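Local coordinates for protein biliverdin reductase (PDB 5B3T) that probably reduces biliverdin, an open-chain tetrapyrrole from heme breakdown, to bilirubin with NADPH as the electron donor, at residues A25-E30 / G285-D290; W171-Q176 / Y238-V243. One frame throughout, in Å; residues are numbered along the deposited sequence.

Interaction 1. Residues A25-E30 / G285-D290; sequences AQRRAE and GLFRQD. With PO4 (phosphate ion), chain E.
Phe287 of helix 283-300 fits between Arg27 and Arg28 of helix 23-34, the first helix of the NADP-binding Rossmann fold. The two helix segments cross at -54°, with axes 9.2 Å apart at closest approach. The helix that begins at the NADP-binding residues Tyr23 and Ala24 is thereby packed against a helix of the C-terminal alpha/beta domain. The Phe287 ring crosses both arginines at about a right angle. Its CD2 meets the start of the Arg27 chain, 3.8 Å from Arg27 CB. At the ring edge, Phe287 CD1 lies 3.6 Å from Arg28 NE and sits over one face of that guanidinium, offset toward its rim. The two planes are steeply inclined, so this is the edge of the phenyl ring against the face of the guanidinium and not a parallel stack.

Arg28 turns about its CB-CG bond (chi2 -78°), then runs straight past Phe287 to Asp290. Its NH1 and NH2 both bond to one oxygen, OD2 of Asp290, each at 2.9 Å. OD2 lies in the guanidinium plane. NH1 meets its anti lone pair, while NH2 comes from above the carboxylate plane. The grip is end-on but forked, and both bonds are bent. Thr291 OG1 also bonds Arg28 NH1, and His129 NE2 bonds Asp290 OD1, so this buried ion pair is fixed from both ends.

Arg27 also bends at chi2, but its tip turns away from Phe287. Its NH1 pairs with Glu30 OE1 one helical turn on, and its NE bonds the hydroxyl of Tyr23. Arg288 extends outward to a phosphate probably from the crystallisation liquor. Arg288 NH1 bonds phosphate O3 at 2.9 Å and Arg288 NH2 bonds phosphate O4 at 2.6 Å, both nearly straight.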
loop_
_atom_site.group_PDB
_atom_site.type_symbol
_atom_site.label_atom_id
_atom_site.label_comp_id
_atom_site.label_asym_id
_atom_site.label_seq_id
_atom_site.Cartn_x
_atom_site.Cartn_y
_atom_site.Cartn_z
ATOM N N ALA A 25 6.810 8.438 -1.360
ATOM C CA ALA A 25 7.121 9.800 -0.941
ATOM C C ALA A 25 7.741 10.600 -2.080
ATOM O O ALA A 25 7.429 11.783 -2.257
ATOM C CB ALA A 25 8.057 9.775 0.266
ATOM N N GLN A 26 8.618 9.970 -2.863
ATOM C CA GLN A 26 9.280 10.679 -3.953
ATOM C C GLN A 26 8.290 11.055 -5.050
ATOM O O GLN A 26 8.315 12.180 -5.560
ATOM C CB GLN A 26 10.421 9.826 -4.513
ATOM C CG GLN A 26 11.587 9.662 -3.549
ATOM C CD GLN A 26 12.587 8.613 -4.000
ATOM O OE1 GLN A 26 12.826 8.439 -5.195
ATOM N NE2 GLN A 26 13.176 7.906 -3.042
ATOM N N ARG A 27 7.406 10.124 -5.425
ATOM C CA ARG A 27 6.404 10.423 -6.445
ATOM C C ARG A 27 5.474 11.544 -5.998
ATOM O O ARG A 27 5.149 12.440 -6.785
ATOM C CB ARG A 27 5.600 9.168 -6.783
ATOM C CG ARG A 27 6.412 8.073 -7.451
ATOM C CD ARG A 27 7.149 8.618 -8.657
ATOM N NE ARG A 27 7.731 7.562 -9.476
ATOM C CZ ARG A 27 8.682 7.766 -10.382
ATOM N NH1 ARG A 27 9.164 8.987 -10.567
ATOM N NH2 ARG A 27 9.160 6.752 -11.091
ATOM N N ARG A 28 5.030 11.506 -4.739
ATOM C CA ARG A 28 4.193 12.583 -4.216
ATOM C C ARG A 28 4.950 13.905 -4.214
ATOM O O ARG A 28 4.405 14.946 -4.600
ATOM C CB ARG A 28 3.716 12.239 -2.804
ATOM C CG ARG A 28 2.857 10.988 -2.705
ATOM C CD ARG A 28 1.430 11.227 -3.159
ATOM N NE ARG A 28 0.580 10.076 -2.860
ATOM C CZ ARG A 28 -0.709 9.997 -3.168
ATOM N NH1 ARG A 28 -1.309 11.004 -3.788
ATOM N NH2 ARG A 28 -1.402 8.909 -2.854
ATOM N N ALA A 29 6.214 13.879 -3.781
ATOM C CA ALA A 29 7.008 15.102 -3.724
ATOM C C ALA A 29 7.179 15.715 -5.108
ATOM O O ALA A 29 7.130 16.941 -5.261
ATOM C CB ALA A 29 8.373 14.815 -3.100
ATOM N N GLU A 30 7.378 14.876 -6.127
ATOM C CA GLU A 30 7.561 15.389 -7.481
ATOM C C GLU A 30 6.340 16.173 -7.948
ATOM O O GLU A 30 6.475 17.250 -8.541
ATOM C CB GLU A 30 7.870 14.239 -8.440
ATOM C CG GLU A 30 9.247 13.615 -8.237
ATOM C CD GLU A 30 9.443 12.336 -9.032
ATOM O OE1 GLU A 30 8.438 11.746 -9.483
ATOM O OE2 GLU A 30 10.607 11.919 -9.205
ATOM N N GLY A 285 2.217 7.880 -13.270
ATOM C CA GLY A 285 0.990 8.493 -13.746
ATOM C C GLY A 285 -0.153 8.343 -12.761
ATOM O O GLY A 285 -0.945 9.268 -12.570
ATOM N N LEU A 286 -0.249 7.178 -12.115
ATOM C CA LEU A 286 -1.327 6.953 -11.156
ATOM C C LEU A 286 -1.135 7.786 -9.896
ATOM O O LEU A 286 -2.109 8.295 -9.330
ATOM C CB LEU A 286 -1.425 5.467 -10.810
ATOM C CG LEU A 286 -1.879 4.543 -11.942
ATOM C CD1 LEU A 286 -1.579 3.091 -11.603
ATOM C CD2 LEU A 286 -3.364 4.736 -12.225
ATOM N N PHE A 287 0.112 7.932 -9.435
ATOM C CA PHE A 287 0.373 8.807 -8.295
ATOM C C PHE A 287 0.039 10.255 -8.627
ATOM O O PHE A 287 -0.504 10.981 -7.786
ATOM C CB PHE A 287 1.833 8.693 -7.851
ATOM C CG PHE A 287 2.062 7.684 -6.762
ATOM C CD1 PHE A 287 1.523 7.877 -5.500
ATOM C CD2 PHE A 287 2.827 6.553 -6.993
ATOM C CE1 PHE A 287 1.731 6.953 -4.490
ATOM C CE2 PHE A 287 3.042 5.623 -5.986
ATOM C CZ PHE A 287 2.493 5.823 -4.734
ATOM N N ARG A 288 0.359 10.693 -9.847
ATOM C CA ARG A 288 0.091 12.077 -10.223
ATOM C C ARG A 288 -1.406 12.357 -10.269
ATOM O O ARG A 288 -1.873 13.370 -9.736
ATOM C CB ARG A 288 0.738 12.400 -11.570
ATOM C CG ARG A 288 0.454 13.825 -12.028
ATOM C CD ARG A 288 1.219 14.194 -13.284
ATOM N NE ARG A 288 0.955 15.575 -13.674
ATOM C CZ ARG A 288 1.749 16.297 -14.459
ATOM N NH1 ARG A 288 2.866 15.770 -14.941
ATOM N NH2 ARG A 288 1.426 17.548 -14.758
ATOM N N GLN A 289 -2.176 11.469 -10.905
ATOM C CA GLN A 289 -3.623 11.657 -10.958
ATOM C C GLN A 289 -4.226 11.689 -9.559
ATOM O O GLN A 289 -5.114 12.501 -9.276
ATOM C CB GLN A 289 -4.273 10.554 -11.794
ATOM C CG GLN A 289 -3.835 10.532 -13.252
ATOM C CD GLN A 289 -3.842 11.912 -13.885
ATOM O OE1 GLN A 289 -2.815 12.392 -14.369
ATOM N NE2 GLN A 289 -5.001 12.559 -13.882
ATOM N N ASP A 290 -3.753 10.816 -8.667
ATOM C CA ASP A 290 -4.278 10.806 -7.307
ATOM C C ASP A 290 -3.890 12.073 -6.555
ATOM O O ASP A 290 -4.719 12.662 -5.853
ATOM C CB ASP A 290 -3.790 9.571 -6.558
ATOM C CG ASP A 290 -4.470 9.405 -5.215
ATOM O OD1 ASP A 290 -5.619 8.915 -5.189
ATOM O OD2 ASP A 290 -3.861 9.771 -4.188
HETATM P P PO4 E . 4.259 19.012 -16.672
HETATM O O1 PO4 E . 4.223 19.153 -18.175
HETATM O O2 PO4 E . 5.243 20.003 -16.097
HETATM O O3 PO4 E . 4.687 17.611 -16.306
HETATM O O4 PO4 E . 2.884 19.281 -16.110
#

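Interaction 2. Residues W171-Q176 / Y238-V243; sequences WTYHHQ and YGKGEV
Lys240, near the end of strand 233-241 in the mixed sheet of the C-terminal alpha/beta domain, reaches across the Tyr173 ring to the backbone of Thr172. Lys240 NZ donates to Thr172 O at 2.9 Å, tilted 33° from the carbonyl plane. The ammonium is also held from its own strand, where Lys240 NZ donates to Tyr238 OH at 3.1 Å. On the way, Lys240 CE passes over one face of the Tyr173 ring, 4.1 Å from the ring centroid, in a CH-pi contact. Lys240 NZ adds an off-centre cation-pi contact, 4.8 Å from the centroid of the Tyr173 ring. Lys240 CG lies at the hydroxyl end, 3.5 Å from Tyr173 OH. The lysine chain leaves CB between the backbone N and the carbonyl carbon (chi1 71°). It is fully extended beyond CG, which carries the ammonium to the far carbonyl. Gly241 CA meets the same ring at its edge, 3.9 Å from Tyr173 CE2. Through Thr172 and Tyr173, Lys240 ties the sheet to a segment that begins with Trp171, an NADP-binding residue.

Further out, Phe178 gives Lys240 a second cation-pi partner, and Phe217 of the adjacent strand packs on both Tyr173 and Lys240. His174 is the N-cap of helix 175-178, with ND1 bonding Gln177 N. The CG2 methyl of Thr172 sits 3.5 Å above the plane of the Trp171 ring, over its centre.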
loop_
_atom_site.group_PDB
_atom_site.type_symbol
_atom_site.label_atom_id
_atom_site.label_comp_id
_atom_site.label_asym_id
_atom_site.label_seq_id
_atom_site.Cartn_x
_atom_site.Cartn_y
_atom_site.Cartn_z
ATOM N N TRP A 171 14.110 -2.259 9.219
ATOM C CA TRP A 171 12.733 -2.394 9.689
ATOM C C TRP A 171 11.922 -3.367 8.842
ATOM O O TRP A 171 10.963 -3.966 9.341
ATOM C CB TRP A 171 12.052 -1.023 9.733
ATOM C CG TRP A 171 11.740 -0.413 8.391
ATOM C CD1 TRP A 171 12.520 0.455 7.682
ATOM C CD2 TRP A 171 10.550 -0.604 7.616
ATOM N NE1 TRP A 171 11.894 0.806 6.510
ATOM C CE2 TRP A 171 10.682 0.169 6.446
ATOM C CE3 TRP A 171 9.387 -1.360 7.796
ATOM C CZ2 TRP A 171 9.696 0.208 5.459
ATOM C CZ3 TRP A 171 8.407 -1.321 6.815
ATOM C CH2 TRP A 171 8.569 -0.542 5.661
ATOM N N THR A 172 12.287 -3.551 7.571
ATOM C CA THR A 172 11.539 -4.460 6.707
ATOM C C THR A 172 11.708 -5.924 7.097
ATOM O O THR A 172 10.918 -6.761 6.646
ATOM C CB THR A 172 11.953 -4.262 5.247
ATOM O OG1 THR A 172 13.381 -4.286 5.144
ATOM C CG2 THR A 172 11.428 -2.931 4.717
ATOM N N TYR A 173 12.714 -6.255 7.909
ATOM C CA TYR A 173 12.890 -7.603 8.437
ATOM C C TYR A 173 12.741 -7.628 9.954
ATOM O O TYR A 173 13.168 -8.585 10.607
ATOM C CB TYR A 173 14.248 -8.175 8.020
ATOM C CG TYR A 173 14.276 -8.694 6.600
ATOM C CD1 TYR A 173 14.249 -7.822 5.521
ATOM C CD2 TYR A 173 14.324 -10.058 6.340
ATOM C CE1 TYR A 173 14.271 -8.293 4.220
ATOM C CE2 TYR A 173 14.347 -10.539 5.043
ATOM C CZ TYR A 173 14.321 -9.652 3.988
ATOM O OH TYR A 173 14.342 -10.126 2.698
ATOM N N HIS A 174 12.141 -6.585 10.520
ATOM C CA HIS A 174 11.934 -6.448 11.955
ATOM C C HIS A 174 10.488 -6.822 12.262
ATOM O O HIS A 174 9.563 -6.242 11.685
ATOM C CB HIS A 174 12.251 -5.014 12.387
ATOM C CG HIS A 174 12.165 -4.778 13.863
ATOM N ND1 HIS A 174 11.006 -4.367 14.486
ATOM C CD2 HIS A 174 13.105 -4.863 14.835
ATOM C CE1 HIS A 174 11.231 -4.223 15.780
ATOM N NE2 HIS A 174 12.497 -4.518 16.018
ATOM N N HIS A 175 10.301 -7.796 13.159
ATOM C CA HIS A 175 8.971 -8.351 13.419
ATOM C C HIS A 175 7.937 -7.261 13.685
ATOM O O HIS A 175 6.874 -7.230 13.053
ATOM C CB HIS A 175 9.024 -9.320 14.604
ATOM C CG HIS A 175 9.509 -10.693 14.251
ATOM N ND1 HIS A 175 8.736 -11.600 13.560
ATOM C CD2 HIS A 175 10.678 -11.322 14.519
ATOM C CE1 HIS A 175 9.413 -12.725 13.406
ATOM N NE2 HIS A 175 10.594 -12.582 13.979
ATOM N N GLN A 176 8.231 -6.357 14.619
ATOM C CA GLN A 176 7.233 -5.377 15.039
ATOM C C GLN A 176 7.078 -4.243 14.029
ATOM O O GLN A 176 5.954 -3.818 13.741
ATOM C CB GLN A 176 7.596 -4.826 16.418
ATOM C CG GLN A 176 7.413 -5.836 17.542
ATOM C CD GLN A 176 7.794 -5.271 18.894
ATOM O OE1 GLN A 176 7.971 -4.062 19.044
ATOM N NE2 GLN A 176 7.917 -6.143 19.889
ATOM N N TYR A 238 3.495 -14.768 0.230
ATOM C CA TYR A 238 4.508 -13.746 0.475
ATOM C C TYR A 238 5.706 -14.398 1.142
ATOM O O TYR A 238 5.600 -14.887 2.272
ATOM C CB TYR A 238 3.968 -12.606 1.346
ATOM C CG TYR A 238 4.965 -11.485 1.571
ATOM C CD1 TYR A 238 5.859 -11.520 2.636
ATOM C CD2 TYR A 238 5.011 -10.392 0.716
ATOM C CE1 TYR A 238 6.771 -10.499 2.840
ATOM C CE2 TYR A 238 5.917 -9.367 0.912
ATOM C CZ TYR A 238 6.794 -9.425 1.976
ATOM O OH TYR A 238 7.697 -8.406 2.175
ATOM N N GLY A 239 6.841 -14.394 0.451
ATOM C CA GLY A 239 8.070 -14.914 1.014
ATOM C C GLY A 239 9.267 -14.043 0.696
ATOM O O GLY A 239 9.362 -13.487 -0.401
ATOM N N LYS A 240 10.182 -13.901 1.651
ATOM C CA LYS A 240 11.422 -13.180 1.411
ATOM C C LYS A 240 12.454 -13.644 2.425
ATOM O O LYS A 240 12.112 -14.150 3.497
ATOM C CB LYS A 240 11.231 -11.659 1.491
ATOM C CG LYS A 240 10.972 -11.115 2.888
ATOM C CD LYS A 240 10.812 -9.600 2.851
ATOM C CE LYS A 240 10.359 -9.052 4.191
ATOM N NZ LYS A 240 9.973 -7.618 4.087
ATOM N N GLY A 241 13.722 -13.475 2.069
ATOM C CA GLY A 241 14.783 -13.813 2.994
ATOM C C GLY A 241 15.811 -14.795 2.475
ATOM O O GLY A 241 15.903 -15.048 1.270
ATOM N N GLU A 242 16.579 -15.373 3.400
ATOM C CA GLU A 242 17.794 -16.098 3.052
ATOM C C GLU A 242 17.535 -17.499 2.508
ATOM O O GLU A 242 18.430 -18.070 1.877
ATOM C CB GLU A 242 18.712 -16.176 4.277
ATOM C CG GLU A 242 19.337 -14.837 4.655
ATOM C CD GLU A 242 20.099 -14.882 5.968
ATOM O OE1 GLU A 242 20.243 -15.982 6.545
ATOM O OE2 GLU A 242 20.558 -13.813 6.422
ATOM N N VAL A 243 16.341 -18.064 2.718
ATOM C CA VAL A 243 16.089 -19.452 2.336
ATOM C C VAL A 243 15.535 -19.599 0.925
ATOM O O VAL A 243 15.386 -20.733 0.448
ATOM C CB VAL A 243 15.120 -20.140 3.321
ATOM C CG1 VAL A 243 15.669 -20.078 4.736
ATOM C CG2 VAL A 243 13.737 -19.504 3.242
#

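The centres of interactions 1 and 2 are about 27 Å apart, their nearest atoms are about 11 Å apart, and they do not touch. Along the sequence, 25-30 comes first, then both segments of interaction 2, and last 285-290. Interaction 1 joins the two halves of the protein, pairing a helix of the Rossmann fold with helix 283-300. Interaction 2 stays within the C-terminal domain and fastens the 3-10 turn and loop ahead of helix 175-178 to its mixed sheet. Both border NADP-binding residues, Tyr23 and Ala24 beside the first and Arg170 and Trp171 at the second. Together they are consistent with a cofactor site formed by both domains.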